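Long-range contacts in 3-oxoacyl-[acyl-carrier protein] synthase (Thermus thermophilus, PDB 1UB7), which probably catalyses the first condensation of fatty acid synthesis, joining an acetyl group from acetyl-CoA to malonyl-ACP to give 3-oxobutanoyl-ACP: residues A[48-53]-A[81-86]; A[57-62]-A[95-100]; A[112-117]-A[176-181]; A[169-174]-A[316-321]; A[184-189]-A[199-204]. All blocks are in the same frame, centred on the assembly; numbering follows the deposited sequence.

Contact 1: A[48-53]-A[81-86]; sequences EYTSDL and TPDALF
Asp83 turns its carboxylate to the backbone of Ser51 and spreads both oxygens over the start of the opposite helix. Its CG lies anti to its own carbonyl carbon (chi1 -69°), which carries the group across to residues 49-51. OD1 takes the N-H of Ser51 at 3.1 Å from its N, on the syn side and 25° out of the carboxylate plane. OD2 faces the Ser51 hydroxyl, which is swung between backbone N and carbonyl carbon; the 2.5 Å from OG to OD2 is so short that the exact length is doubtful. A water that accepts from Thr50 N donates to Asp83 OD1, 2.8 Å away. This is the N-terminus of helix 50-64: Tyr49 is the N-cap residue, and Asp52 OD2 accepts from Tyr49 N. The helix N-terminus, with Ser51 N and the water on OD1, would probably favour a charged Asp83. Beside it, Thr50 OG1 donates to Thr81 O at 2.7 Å, reaching the carbonyl from 40° above its plane, and the two threonine side chains cross at about a right angle. Thr81 OG1 itself is bonded to Glu138 and Ala139 N. Asp52 OD2 also makes a salt bridge to Arg196 of the second subunit, while Ala84 and Phe86 pair antiparallel with a strand of that same subunit.

Contact 2: A[57-62]-A[95-100]; sequences AVEDLL and ARFGLK
Phe97 pushes its ring against Val58 and Leu62 of helix 50-64 just where helix 89-96 stops. The stop is a Schellman motif: Gly98, at positive phi, is the C-prime residue, with Leu99 N bonded to Gln94 O and Gly98 N to Ala95 O. The ring is held from two sides. Over one face comes Val58 CG1, 3.8 Å from the ring centroid and 17° off the normal, a CH-pi contact; CG1 stands anti to the backbone N of Val58 (chi1 -180°), which aims that branch at the ring while CB touches Phe97 CZ at 3.6 Å. Against the opposite face lies Arg96 CG, offset toward the rim, so the neighbouring residue of the same helix end completes a sandwich. Leu62 CD1 lies 4.0 Å from Phe97 CD1, oblique to the ring, and both Val58 and Leu62 slide past the phenylalanine in opposite directions. With only an alanine here in place of Phe97, Val58 and Leu62 would probably face a gap, and Arg96 CG would lose the ring it rests on. Leu69, in a neighbouring loop, packs on Phe97 and Leu62, and strand 131-138 lies beneath Val58. Nearer the surface, Arg96 bends at chi2, which brings its guanidinium back so that Phe97 CE1 lies over one of its faces, and across to Glu59. Carboxylate and guanidinium planes stand 58° apart. NH2 of Arg96 reaches the anti lone pair of Glu59 OE2 at 3.1 Å, a salt bridge, and Arg96 NE gives its hydrogen to a water 2.6 Å away that bonds only weakly to OE2.

Contact 3: A[112-117]-A[176-181]; sequences GWIYAL and FVLGAD
Tyr115 and Leu178 form the close part of this contact, where Leu178 CD2 lies 3.8 Å from Tyr115 CD1 and the two side chains slide past each other in opposite directions. Although the CB of Tyr115 starts away from strand 172-180, an unusual chi1 of -101°, off the staggered values, lays the ring alongside the strand. Its hydroxyl then meets Gly179 O at 2.9 Å, near the ring plane, in a weak hydrogen bond; Ala103 N of the second subunit is a second weak partner, and the oxygen's position is less certain. A phenylalanine in place of Tyr115 would probably leave Gly179 O without this weak donor. Packing is looser round it: Ile114 CG2 stays 4.4 Å from the same Leu178 CD2, and further along Leu117 CB is 4.2 Å from Phe176 CE1, the Phe176 ring lying obliquely to the carbonyl of Leu117. A glycerol, probably from the crystallisation liquor, lies near Phe176 and bonds to Leu178 O. Helix 112-125 is the central helix of the thiolase fold, directly after the predicted active-site Cys110, which is oxidised to S-hydroxycysteine here; the axes of 112-117 and 176-180 cross at -127°. Phe102 and Tyr104 of the second subunit pack on Leu178 and Tyr115. The contact is thus mostly apolar packing, and the weak hydroxyl bond, itself of uncertain geometry, adds little certain polar hold.

Contact 4: A[169-174]-A[316-321]; sequences EGYGFR and VLTWGG
Gly172 and Thr318 meet as an antiparallel hydrogen-bonded pair, with Gly172 N 2.9 Å from Thr318 O and Thr318 N 2.7 Å from Gly172 O. Arg174 N continues the pairing to Val316 O at 2.7 Å. Between them Phe173 and Leu317 form the non-hydrogen-bonded pair. Their side chains cross obliquely, with Leu317 CD1 over the centre of the Phe173 ring, though that methyl sits too close to Gly172 C for its position to be trusted. At the loop end, Tyr171 lays one ring face over Gly321 CA, 3.7 Å from the ring centroid and a CH-pi contact, while Trp319 O comes to the ring edge, 3.1 Å from Tyr171 CD2. Gly321 is suited to this place, since a CB there would clash with Tyr171 CB. Thr318 has OG1 anti to the carbonyl carbon (chi1 -74°), which puts CG2 anti to the backbone N, by Gly170 O, and its hydroxyl lies beside Arg174 CD at 3.3 Å. The hydroxyl's bonded partner is His300 ND1, and Gly321 N is bonded to Glu297 OE1, which helps position the glycine against Tyr171. These two strands belong to a mixed four-stranded sheet, with 172-180 outermost within the chain and 311-318 between it and 300-307. Helix 211-233 covers Val316 and Arg174, while the Phe173 ring turns to Phe176 and Trp319 packs on helix 281-292.

Contact 5: A[184-189]-A[199-204]; sequences GAKELY and DGTSMK
A chi1 of 61° sets CG of Tyr189 between its own backbone N and carbonyl carbon, and the ring comes to lie under Met203. Met203 in turn has CG anti to its carbonyl carbon, then bends at chi3 (-93°). Met203 CG sits over the ring face, 3.9 Å from its centroid, while SD lies obliquely at 4.5 Å from the same centroid, a Met-aromatic contact. At the far end of the ring the Tyr189 hydroxyl is 3.2 Å from Ser202 O, and Thr201 CG2 approaches it too. Lys186 CB lies 3.2 Å from Thr201 OG1, and a chi1 of 46° turns CG toward Asp199 OD2; the lysine and threonine side chains cross at about a right angle. The threonine hydroxyl points to Asp199, whose OD1 takes both Thr201 N and Thr201 OG1, at 2.6 Å and 2.5 Å. The first of these closes an Asx turn, and the two donors on one oxygen should hold the carboxylate firmly. Lys186 NZ leans to Glu187 OE2 in a weak salt bridge. The contact folds the loop following strand 188-191 back onto that strand, whose partner is strand 208-209. Tyr208 meets the Tyr189 ring and pairs with its backbone, Leu197 packs beside it, and Pro87 and Ala84 of the second subunit lie against Tyr189 and Met203 respectively.

Going along the chain, contact 1 closes first on helix 50-64, joining its N-terminus to the loop after strand 72-78. Contact 2 uses the same helix further along and reaches the end of helix 89-96, so its segments alternate with those of contact 1 and the two cross. Both close before contact 3 opens at helix 112-125, which is tied to strand 172-180. Contact 4 starts at the beginning of that strand and waits until strand 311-318; it crosses contact 3, and Leu117 packs on Phe173 between them. The short loop of contact 5 falls within the long span of contact 4, yet at the far side of the chain's centre. Contacts 1, 3 and 5 meet the second subunit, which also touches Ala95 of contact 2.

Contact 1: A[48-53]-A[81-86]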
# COMPACT_ATOMS: atom_id res chain seq x y z
N GLU A 48 -2.25 -22.14 4.69
CA GLU A 48 -2.60 -20.97 5.49
C GLU A 48 -1.77 -19.80 5.00
O GLU A 48 -0.55 -19.80 5.16
CB GLU A 48 -2.30 -21.25 6.97
CG GLU A 48 -2.57 -20.09 7.90
CD GLU A 48 -2.29 -20.44 9.36
OE1 GLU A 48 -1.28 -21.13 9.62
OE2 GLU A 48 -3.06 -20.02 10.26
N TYR A 49 -2.42 -18.80 4.41
CA TYR A 49 -1.68 -17.64 3.88
C TYR A 49 -1.86 -16.33 4.62
O TYR A 49 -2.59 -16.26 5.62
CB TYR A 49 -2.01 -17.45 2.41
CG TYR A 49 -1.54 -18.62 1.59
CD1 TYR A 49 -2.33 -19.77 1.46
CD2 TYR A 49 -0.28 -18.62 1.01
CE1 TYR A 49 -1.86 -20.90 0.78
CE2 TYR A 49 0.20 -19.74 0.32
CZ TYR A 49 -0.59 -20.87 0.22
OH TYR A 49 -0.12 -21.96 -0.47
N THR A 50 -1.19 -15.30 4.13
CA THR A 50 -1.26 -13.98 4.78
C THR A 50 -2.67 -13.51 5.11
O THR A 50 -2.91 -12.96 6.19
CB THR A 50 -0.56 -12.92 3.94
OG1 THR A 50 0.86 -13.16 3.97
CG2 THR A 50 -0.86 -11.52 4.50
N SER A 51 -3.61 -13.72 4.19
CA SER A 51 -4.99 -13.32 4.42
C SER A 51 -5.56 -14.10 5.60
O SER A 51 -6.32 -13.56 6.42
CB SER A 51 -5.83 -13.55 3.16
OG SER A 51 -5.70 -14.87 2.69
N ASP A 52 -5.19 -15.37 5.72
CA ASP A 52 -5.68 -16.20 6.82
C ASP A 52 -5.13 -15.69 8.14
O ASP A 52 -5.84 -15.61 9.14
CB ASP A 52 -5.28 -17.65 6.63
CG ASP A 52 -5.76 -18.20 5.32
OD1 ASP A 52 -7.00 -18.39 5.17
OD2 ASP A 52 -4.91 -18.42 4.43
N LEU A 53 -3.84 -15.35 8.14
CA LEU A 53 -3.24 -14.85 9.35
C LEU A 53 -3.98 -13.55 9.70
O LEU A 53 -4.25 -13.29 10.87
CB LEU A 53 -1.75 -14.58 9.14
CG LEU A 53 -0.91 -15.73 8.57
CD1 LEU A 53 0.54 -15.27 8.44
CD2 LEU A 53 -1.02 -16.96 9.47
N THR A 81 3.92 -9.74 1.91
CA THR A 81 3.69 -11.05 1.32
C THR A 81 2.20 -11.25 1.06
O THR A 81 1.62 -12.24 1.51
CB THR A 81 4.22 -12.21 2.23
OG1 THR A 81 3.61 -12.15 3.53
CG2 THR A 81 5.75 -12.14 2.37
N PRO A 82 1.56 -10.33 0.32
CA PRO A 82 0.13 -10.48 0.04
C PRO A 82 -0.18 -11.73 -0.80
O PRO A 82 0.66 -12.19 -1.58
CB PRO A 82 -0.21 -9.19 -0.69
CG PRO A 82 1.03 -8.94 -1.49
CD PRO A 82 2.13 -9.23 -0.48
N ASP A 83 -1.37 -12.30 -0.61
CA ASP A 83 -1.78 -13.48 -1.36
C ASP A 83 -1.61 -13.27 -2.85
O ASP A 83 -1.10 -14.14 -3.55
CB ASP A 83 -3.23 -13.82 -1.05
CG ASP A 83 -3.43 -14.32 0.36
OD1 ASP A 83 -2.61 -13.97 1.24
OD2 ASP A 83 -4.41 -15.04 0.59
N ALA A 84 -2.07 -12.12 -3.35
CA ALA A 84 -1.96 -11.81 -4.77
C ALA A 84 -1.59 -10.35 -5.00
O ALA A 84 -1.66 -9.54 -4.08
CB ALA A 84 -3.28 -12.12 -5.45
N LEU A 85 -1.17 -10.02 -6.23
CA LEU A 85 -0.85 -8.63 -6.59
C LEU A 85 -2.20 -7.89 -6.50
O LEU A 85 -2.28 -6.72 -6.13
CB LEU A 85 -0.29 -8.55 -8.02
CG LEU A 85 1.11 -9.13 -8.28
CD1 LEU A 85 1.48 -8.95 -9.76
CD2 LEU A 85 2.13 -8.42 -7.39
N PHE A 86 -3.24 -8.62 -6.87
CA PHE A 86 -4.62 -8.17 -6.81
C PHE A 86 -5.46 -9.43 -6.93
O PHE A 86 -5.08 -10.37 -7.62
CB PHE A 86 -4.98 -7.14 -7.91
CG PHE A 86 -4.42 -7.45 -9.27
CD1 PHE A 86 -3.07 -7.22 -9.57
CD2 PHE A 86 -5.25 -7.94 -10.29
CE1 PHE A 86 -2.55 -7.46 -10.85
CE2 PHE A 86 -4.75 -8.19 -11.58
CZ PHE A 86 -3.39 -7.94 -11.86
O HOH W 1 -0.05 -15.11 1.26

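Contact 2: A[57-62]-A[95-100]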
# COMPACT_ATOMS: atom_id res chain seq x y z
N ALA A 57 -6.17 -12.82 13.06
CA ALA A 57 -5.80 -11.74 13.97
C ALA A 57 -7.04 -10.90 14.26
O ALA A 57 -7.25 -10.47 15.39
CB ALA A 57 -4.71 -10.87 13.37
N VAL A 58 -7.87 -10.67 13.26
CA VAL A 58 -9.06 -9.87 13.50
C VAL A 58 -10.07 -10.64 14.38
O VAL A 58 -10.75 -10.04 15.22
CB VAL A 58 -9.73 -9.40 12.19
CG1 VAL A 58 -10.97 -8.56 12.51
CG2 VAL A 58 -8.76 -8.56 11.37
N GLU A 59 -10.17 -11.96 14.19
CA GLU A 59 -11.07 -12.76 15.03
C GLU A 59 -10.66 -12.63 16.50
O GLU A 59 -11.50 -12.52 17.39
CB GLU A 59 -11.05 -14.24 14.63
CG GLU A 59 -11.85 -14.53 13.39
CD GLU A 59 -11.51 -15.87 12.78
OE1 GLU A 59 -10.63 -16.56 13.32
OE2 GLU A 59 -12.13 -16.22 11.75
N ASP A 60 -9.36 -12.64 16.75
CA ASP A 60 -8.88 -12.53 18.10
C ASP A 60 -9.29 -11.15 18.63
O ASP A 60 -9.72 -11.02 19.78
CB ASP A 60 -7.35 -12.69 18.13
CG ASP A 60 -6.79 -12.63 19.54
OD1 ASP A 60 -7.26 -13.42 20.41
OD2 ASP A 60 -5.91 -11.79 19.80
N LEU A 61 -9.16 -10.13 17.79
CA LEU A 61 -9.55 -8.75 18.14
C LEU A 61 -11.03 -8.75 18.54
O LEU A 61 -11.42 -8.14 19.53
CB LEU A 61 -9.32 -7.83 16.92
CG LEU A 61 -9.59 -6.32 17.11
CD1 LEU A 61 -8.71 -5.52 16.16
CD2 LEU A 61 -11.09 -6.01 16.87
N LEU A 62 -11.84 -9.46 17.77
CA LEU A 62 -13.25 -9.57 18.05
C LEU A 62 -13.57 -10.38 19.31
O LEU A 62 -14.55 -10.08 20.00
CB LEU A 62 -13.97 -10.13 16.82
CG LEU A 62 -14.11 -9.06 15.73
CD1 LEU A 62 -14.92 -9.62 14.59
CD2 LEU A 62 -14.79 -7.81 16.31
N ALA A 95 -14.25 -8.21 3.01
CA ALA A 95 -15.29 -9.17 2.63
C ALA A 95 -15.60 -10.13 3.79
O ALA A 95 -16.75 -10.23 4.24
CB ALA A 95 -14.83 -9.96 1.38
N ARG A 96 -14.56 -10.80 4.27
CA ARG A 96 -14.67 -11.75 5.36
C ARG A 96 -15.50 -11.22 6.52
O ARG A 96 -16.34 -11.93 7.06
CB ARG A 96 -13.27 -12.13 5.86
CG ARG A 96 -13.25 -12.83 7.23
CD ARG A 96 -13.88 -14.22 7.21
NE ARG A 96 -13.92 -14.80 8.56
CZ ARG A 96 -14.84 -14.52 9.49
NH1 ARG A 96 -15.83 -13.65 9.24
NH2 ARG A 96 -14.77 -15.10 10.68
N PHE A 97 -15.28 -9.97 6.90
CA PHE A 97 -16.06 -9.45 8.01
C PHE A 97 -17.26 -8.61 7.57
O PHE A 97 -17.86 -7.89 8.37
CB PHE A 97 -15.12 -8.68 8.93
CG PHE A 97 -14.09 -9.57 9.56
CD1 PHE A 97 -14.41 -10.33 10.68
CD2 PHE A 97 -12.83 -9.73 8.98
CE1 PHE A 97 -13.48 -11.24 11.21
CE2 PHE A 97 -11.90 -10.64 9.49
CZ PHE A 97 -12.22 -11.40 10.61
N GLY A 98 -17.61 -8.74 6.29
CA GLY A 98 -18.75 -8.01 5.75
C GLY A 98 -18.85 -6.54 6.10
O GLY A 98 -19.91 -6.07 6.51
N LEU A 99 -17.75 -5.81 5.92
CA LEU A 99 -17.71 -4.38 6.23
C LEU A 99 -18.03 -3.49 5.03
O LEU A 99 -17.78 -3.86 3.87
CB LEU A 99 -16.32 -3.99 6.71
CG LEU A 99 -15.68 -4.79 7.82
CD1 LEU A 99 -14.27 -4.23 8.09
CD2 LEU A 99 -16.56 -4.73 9.05
N LYS A 100 -18.58 -2.32 5.32
CA LYS A 100 -18.87 -1.34 4.29
C LYS A 100 -17.60 -0.51 4.40
O LYS A 100 -17.54 0.41 5.21
CB LYS A 100 -20.08 -0.49 4.69
CG LYS A 100 -20.54 0.49 3.62
CD LYS A 100 -21.44 1.57 4.22
CE LYS A 100 -22.77 1.69 3.49
NZ LYS A 100 -22.57 1.83 2.02
O HOH W 2 -12.07 -16.61 8.42

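Contact 3: A[112-117]-A[176-181]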
# COMPACT_ATOMS: atom_id res chain seq x y z
N GLY A 112 5.80 -1.25 8.04
CA GLY A 112 4.48 -1.08 7.46
C GLY A 112 3.30 -0.86 8.39
O GLY A 112 2.39 -0.08 8.07
N TRP A 113 3.30 -1.53 9.55
CA TRP A 113 2.20 -1.41 10.49
C TRP A 113 2.12 -0.04 11.15
O TRP A 113 1.02 0.51 11.32
CB TRP A 113 2.29 -2.49 11.57
CG TRP A 113 1.01 -2.62 12.34
CD1 TRP A 113 -0.17 -3.07 11.86
CD2 TRP A 113 0.79 -2.29 13.72
NE1 TRP A 113 -1.12 -3.07 12.85
CE2 TRP A 113 -0.56 -2.59 14.01
CE3 TRP A 113 1.60 -1.78 14.74
CZ2 TRP A 113 -1.11 -2.41 15.27
CZ3 TRP A 113 1.05 -1.59 16.01
CH2 TRP A 113 -0.30 -1.91 16.26
N ILE A 114 3.28 0.50 11.54
CA ILE A 114 3.31 1.82 12.15
C ILE A 114 2.92 2.84 11.07
O ILE A 114 2.25 3.84 11.36
CB ILE A 114 4.70 2.16 12.69
CG1 ILE A 114 5.12 1.14 13.74
CG2 ILE A 114 4.68 3.53 13.33
CD1 ILE A 114 6.49 1.41 14.33
N TYR A 115 3.38 2.58 9.84
CA TYR A 115 3.03 3.41 8.69
C TYR A 115 1.50 3.39 8.58
O TYR A 115 0.85 4.43 8.43
CB TYR A 115 3.65 2.83 7.42
CG TYR A 115 4.90 3.52 6.97
CD1 TYR A 115 5.99 3.68 7.84
CD2 TYR A 115 5.00 4.05 5.68
CE1 TYR A 115 7.14 4.36 7.43
CE2 TYR A 115 6.15 4.73 5.26
CZ TYR A 115 7.22 4.88 6.14
OH TYR A 115 8.36 5.51 5.73
N ALA A 116 0.91 2.20 8.68
CA ALA A 116 -0.55 2.07 8.60
C ALA A 116 -1.28 2.80 9.74
O ALA A 116 -2.38 3.32 9.55
CB ALA A 116 -0.95 0.59 8.60
N LEU A 117 -0.67 2.82 10.92
CA LEU A 117 -1.28 3.48 12.06
C LEU A 117 -1.31 4.97 11.79
O LEU A 117 -2.31 5.64 12.07
CB LEU A 117 -0.50 3.19 13.37
CG LEU A 117 -0.53 1.75 13.92
CD1 LEU A 117 0.37 1.63 15.14
CD2 LEU A 117 -1.96 1.36 14.28
N PHE A 176 4.39 10.88 15.45
CA PHE A 176 4.78 9.89 14.46
C PHE A 176 6.07 10.40 13.82
O PHE A 176 6.20 11.60 13.53
CB PHE A 176 3.74 9.75 13.33
CG PHE A 176 2.46 9.04 13.72
CD1 PHE A 176 2.43 7.65 13.81
CD2 PHE A 176 1.29 9.77 13.97
CE1 PHE A 176 1.23 6.98 14.14
CE2 PHE A 176 0.09 9.12 14.30
CZ PHE A 176 0.06 7.72 14.39
N VAL A 177 7.02 9.50 13.63
CA VAL A 177 8.25 9.82 12.96
C VAL A 177 8.32 8.71 11.93
O VAL A 177 8.36 7.53 12.28
CB VAL A 177 9.47 9.77 13.91
CG1 VAL A 177 10.78 9.86 13.11
CG2 VAL A 177 9.39 10.92 14.91
N LEU A 178 8.30 9.09 10.65
CA LEU A 178 8.33 8.12 9.56
C LEU A 178 9.38 8.52 8.54
O LEU A 178 9.58 9.70 8.27
CB LEU A 178 6.97 8.08 8.85
CG LEU A 178 5.65 7.92 9.63
CD1 LEU A 178 4.52 8.07 8.64
CD2 LEU A 178 5.57 6.57 10.34
N GLY A 179 10.05 7.53 7.96
CA GLY A 179 11.06 7.85 6.97
C GLY A 179 11.48 6.70 6.07
O GLY A 179 11.18 5.54 6.34
N ALA A 180 12.18 7.05 5.00
CA ALA A 180 12.65 6.06 4.04
C ALA A 180 13.96 6.51 3.40
O ALA A 180 14.33 7.68 3.43
CB ALA A 180 11.58 5.84 2.95
N ASP A 181 14.65 5.54 2.82
CA ASP A 181 15.89 5.82 2.14
C ASP A 181 16.16 4.65 1.20
O ASP A 181 16.78 3.66 1.59
CB ASP A 181 17.04 5.99 3.13
CG ASP A 181 18.32 6.42 2.44
OD1 ASP A 181 18.77 5.69 1.54
OD2 ASP A 181 18.86 7.49 2.80

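Contact 4: A[169-174]-A[316-321]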
# COMPACT_ATOMS: atom_id res chain seq x y z
N GLU A 169 -10.34 12.76 25.34
CA GLU A 169 -9.40 13.86 25.50
C GLU A 169 -8.24 13.40 26.37
O GLU A 169 -8.45 12.87 27.46
CB GLU A 169 -10.12 15.04 26.15
CG GLU A 169 -9.26 16.27 26.38
CD GLU A 169 -8.81 16.90 25.08
OE1 GLU A 169 -9.68 17.37 24.32
OE2 GLU A 169 -7.59 16.93 24.82
N GLY A 170 -7.01 13.59 25.89
CA GLY A 170 -5.85 13.18 26.66
C GLY A 170 -5.21 11.87 26.23
O GLY A 170 -4.05 11.61 26.54
N TYR A 171 -5.96 11.04 25.50
CA TYR A 171 -5.42 9.75 25.04
C TYR A 171 -5.22 9.71 23.53
O TYR A 171 -5.71 10.58 22.80
CB TYR A 171 -6.36 8.61 25.42
CG TYR A 171 -6.71 8.55 26.89
CD1 TYR A 171 -7.68 9.41 27.42
CD2 TYR A 171 -6.04 7.69 27.75
CE1 TYR A 171 -7.97 9.39 28.79
CE2 TYR A 171 -6.33 7.67 29.11
CZ TYR A 171 -7.29 8.52 29.62
OH TYR A 171 -7.57 8.51 30.97
N GLY A 172 -4.49 8.69 23.08
CA GLY A 172 -4.27 8.52 21.66
C GLY A 172 -2.87 8.81 21.17
O GLY A 172 -1.92 8.92 21.95
N PHE A 173 -2.75 8.93 19.85
CA PHE A 173 -1.47 9.20 19.23
C PHE A 173 -0.96 10.62 19.51
O PHE A 173 -1.70 11.61 19.38
CB PHE A 173 -1.59 8.95 17.74
CG PHE A 173 -1.64 7.49 17.39
CD1 PHE A 173 -0.51 6.68 17.57
CD2 PHE A 173 -2.81 6.91 16.90
CE1 PHE A 173 -0.55 5.32 17.27
CE2 PHE A 173 -2.86 5.55 16.60
CZ PHE A 173 -1.73 4.75 16.78
N ARG A 174 0.30 10.72 19.91
CA ARG A 174 0.89 12.02 20.22
C ARG A 174 1.92 12.43 19.19
O ARG A 174 2.19 13.62 19.02
CB ARG A 174 1.51 11.99 21.62
CG ARG A 174 0.52 11.64 22.70
CD ARG A 174 1.08 11.88 24.08
NE ARG A 174 1.39 13.29 24.28
CZ ARG A 174 1.79 13.81 25.44
NH1 ARG A 174 1.93 13.04 26.50
NH2 ARG A 174 2.05 15.11 25.52
N VAL A 316 4.37 7.53 19.37
CA VAL A 316 4.11 7.65 20.78
C VAL A 316 2.60 7.72 20.89
O VAL A 316 1.96 8.58 20.26
CB VAL A 316 4.75 8.92 21.38
CG1 VAL A 316 4.15 9.22 22.75
CG2 VAL A 316 6.26 8.74 21.50
N LEU A 317 2.05 6.81 21.68
CA LEU A 317 0.61 6.67 21.88
C LEU A 317 0.29 6.56 23.36
O LEU A 317 0.88 5.74 24.06
CB LEU A 317 0.15 5.38 21.19
CG LEU A 317 -1.25 4.84 21.47
CD1 LEU A 317 -2.31 5.75 20.86
CD2 LEU A 317 -1.37 3.44 20.89
N THR A 318 -0.64 7.38 23.82
CA THR A 318 -1.08 7.33 25.21
C THR A 318 -2.21 6.30 25.16
O THR A 318 -3.30 6.58 24.66
CB THR A 318 -1.61 8.69 25.70
OG1 THR A 318 -0.51 9.59 25.91
CG2 THR A 318 -2.39 8.53 27.00
N TRP A 319 -1.93 5.11 25.68
CA TRP A 319 -2.87 3.99 25.68
C TRP A 319 -4.29 4.22 26.21
O TRP A 319 -4.52 5.04 27.11
CB TRP A 319 -2.26 2.80 26.43
CG TRP A 319 -2.80 1.49 25.98
CD1 TRP A 319 -3.77 0.74 26.59
CD2 TRP A 319 -2.46 0.79 24.77
NE1 TRP A 319 -4.06 -0.38 25.83
CE2 TRP A 319 -3.27 -0.37 24.71
CE3 TRP A 319 -1.55 1.04 23.73
CZ2 TRP A 319 -3.19 -1.28 23.64
CZ3 TRP A 319 -1.47 0.13 22.67
CH2 TRP A 319 -2.29 -1.02 22.63
N GLY A 320 -5.25 3.50 25.64
CA GLY A 320 -6.62 3.61 26.09
C GLY A 320 -7.40 4.80 25.58
O GLY A 320 -7.20 5.24 24.45
N GLY A 321 -8.27 5.32 26.43
CA GLY A 321 -9.10 6.45 26.07
C GLY A 321 -10.30 5.94 25.28
O GLY A 321 -11.13 6.73 24.84

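Contact 5: A[184-189]-A[199-204]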
# COMPACT_ATOMS: atom_id res chain seq x y z
N GLY A 184 19.40 2.51 -0.01
CA GLY A 184 19.76 1.32 0.73
C GLY A 184 18.77 0.21 0.41
O GLY A 184 18.37 -0.56 1.28
N ALA A 185 18.37 0.16 -0.86
CA ALA A 185 17.42 -0.84 -1.34
C ALA A 185 18.11 -2.19 -1.57
O ALA A 185 17.47 -3.24 -1.49
CB ALA A 185 16.77 -0.35 -2.63
N LYS A 186 19.40 -2.14 -1.87
CA LYS A 186 20.21 -3.34 -2.12
C LYS A 186 20.51 -4.15 -0.85
O LYS A 186 20.88 -5.33 -0.93
CB LYS A 186 21.53 -2.94 -2.78
CG LYS A 186 22.18 -1.75 -2.09
CD LYS A 186 23.62 -1.56 -2.50
CE LYS A 186 24.14 -0.21 -2.02
NZ LYS A 186 23.82 0.06 -0.59
N GLU A 187 20.34 -3.51 0.31
CA GLU A 187 20.61 -4.11 1.62
C GLU A 187 19.59 -5.14 2.10
O GLU A 187 19.89 -5.97 2.97
CB GLU A 187 20.75 -3.01 2.67
CG GLU A 187 21.64 -1.87 2.22
CD GLU A 187 23.10 -2.29 2.08
OE1 GLU A 187 23.36 -3.46 1.74
OE2 GLU A 187 23.98 -1.42 2.30
N LEU A 188 18.38 -5.08 1.56
CA LEU A 188 17.31 -6.00 1.93
C LEU A 188 16.24 -5.95 0.83
O LEU A 188 15.73 -4.88 0.51
CB LEU A 188 16.71 -5.59 3.29
CG LEU A 188 15.57 -6.42 3.89
CD1 LEU A 188 15.95 -7.90 3.98
CD2 LEU A 188 15.22 -5.87 5.26
N TYR A 189 15.91 -7.12 0.27
CA TYR A 189 14.92 -7.19 -0.80
C TYR A 189 14.52 -8.61 -1.26
O TYR A 189 15.08 -9.62 -0.83
CB TYR A 189 15.45 -6.41 -2.02
CG TYR A 189 16.74 -6.96 -2.59
CD1 TYR A 189 16.77 -8.19 -3.26
CD2 TYR A 189 17.95 -6.28 -2.42
CE1 TYR A 189 17.96 -8.73 -3.74
CE2 TYR A 189 19.15 -6.80 -2.90
CZ TYR A 189 19.15 -8.03 -3.56
OH TYR A 189 20.33 -8.57 -4.02
N ASP A 199 20.04 1.20 -8.68
CA ASP A 199 21.49 1.38 -8.64
C ASP A 199 22.20 0.31 -9.47
O ASP A 199 23.39 0.43 -9.76
CB ASP A 199 22.02 1.36 -7.19
CG ASP A 199 21.67 0.09 -6.44
OD1 ASP A 199 21.75 -1.01 -7.02
OD2 ASP A 199 21.32 0.19 -5.24
N GLY A 200 21.46 -0.73 -9.84
CA GLY A 200 22.04 -1.81 -10.64
C GLY A 200 22.09 -3.14 -9.92
O GLY A 200 22.32 -4.18 -10.55
N THR A 201 21.89 -3.13 -8.60
CA THR A 201 21.92 -4.35 -7.81
C THR A 201 20.88 -5.35 -8.32
O THR A 201 19.67 -5.15 -8.17
CB THR A 201 21.65 -4.05 -6.32
OG1 THR A 201 22.60 -3.08 -5.83
CG2 THR A 201 21.76 -5.32 -5.49
N SER A 202 21.34 -6.43 -8.93
CA SER A 202 20.44 -7.45 -9.46
C SER A 202 19.73 -8.19 -8.33
O SER A 202 20.27 -8.31 -7.23
CB SER A 202 21.23 -8.43 -10.34
OG SER A 202 20.38 -9.36 -11.00
N MET A 203 18.53 -8.69 -8.61
CA MET A 203 17.75 -9.44 -7.63
C MET A 203 17.50 -10.88 -8.08
O MET A 203 17.28 -11.15 -9.26
CB MET A 203 16.40 -8.73 -7.37
CG MET A 203 16.50 -7.37 -6.68
SD MET A 203 14.88 -6.63 -6.26
CE MET A 203 14.59 -5.61 -7.72
N LYS A 204 17.53 -11.81 -7.12
CA LYS A 204 17.30 -13.23 -7.39
C LYS A 204 15.91 -13.60 -6.85
O LYS A 204 15.29 -12.80 -6.14
CB LYS A 204 18.39 -14.08 -6.71
CG LYS A 204 18.51 -15.52 -7.21
CD LYS A 204 17.62 -16.50 -6.45
CE LYS A 204 17.91 -17.95 -6.86
NZ LYS A 204 17.21 -18.97 -6.02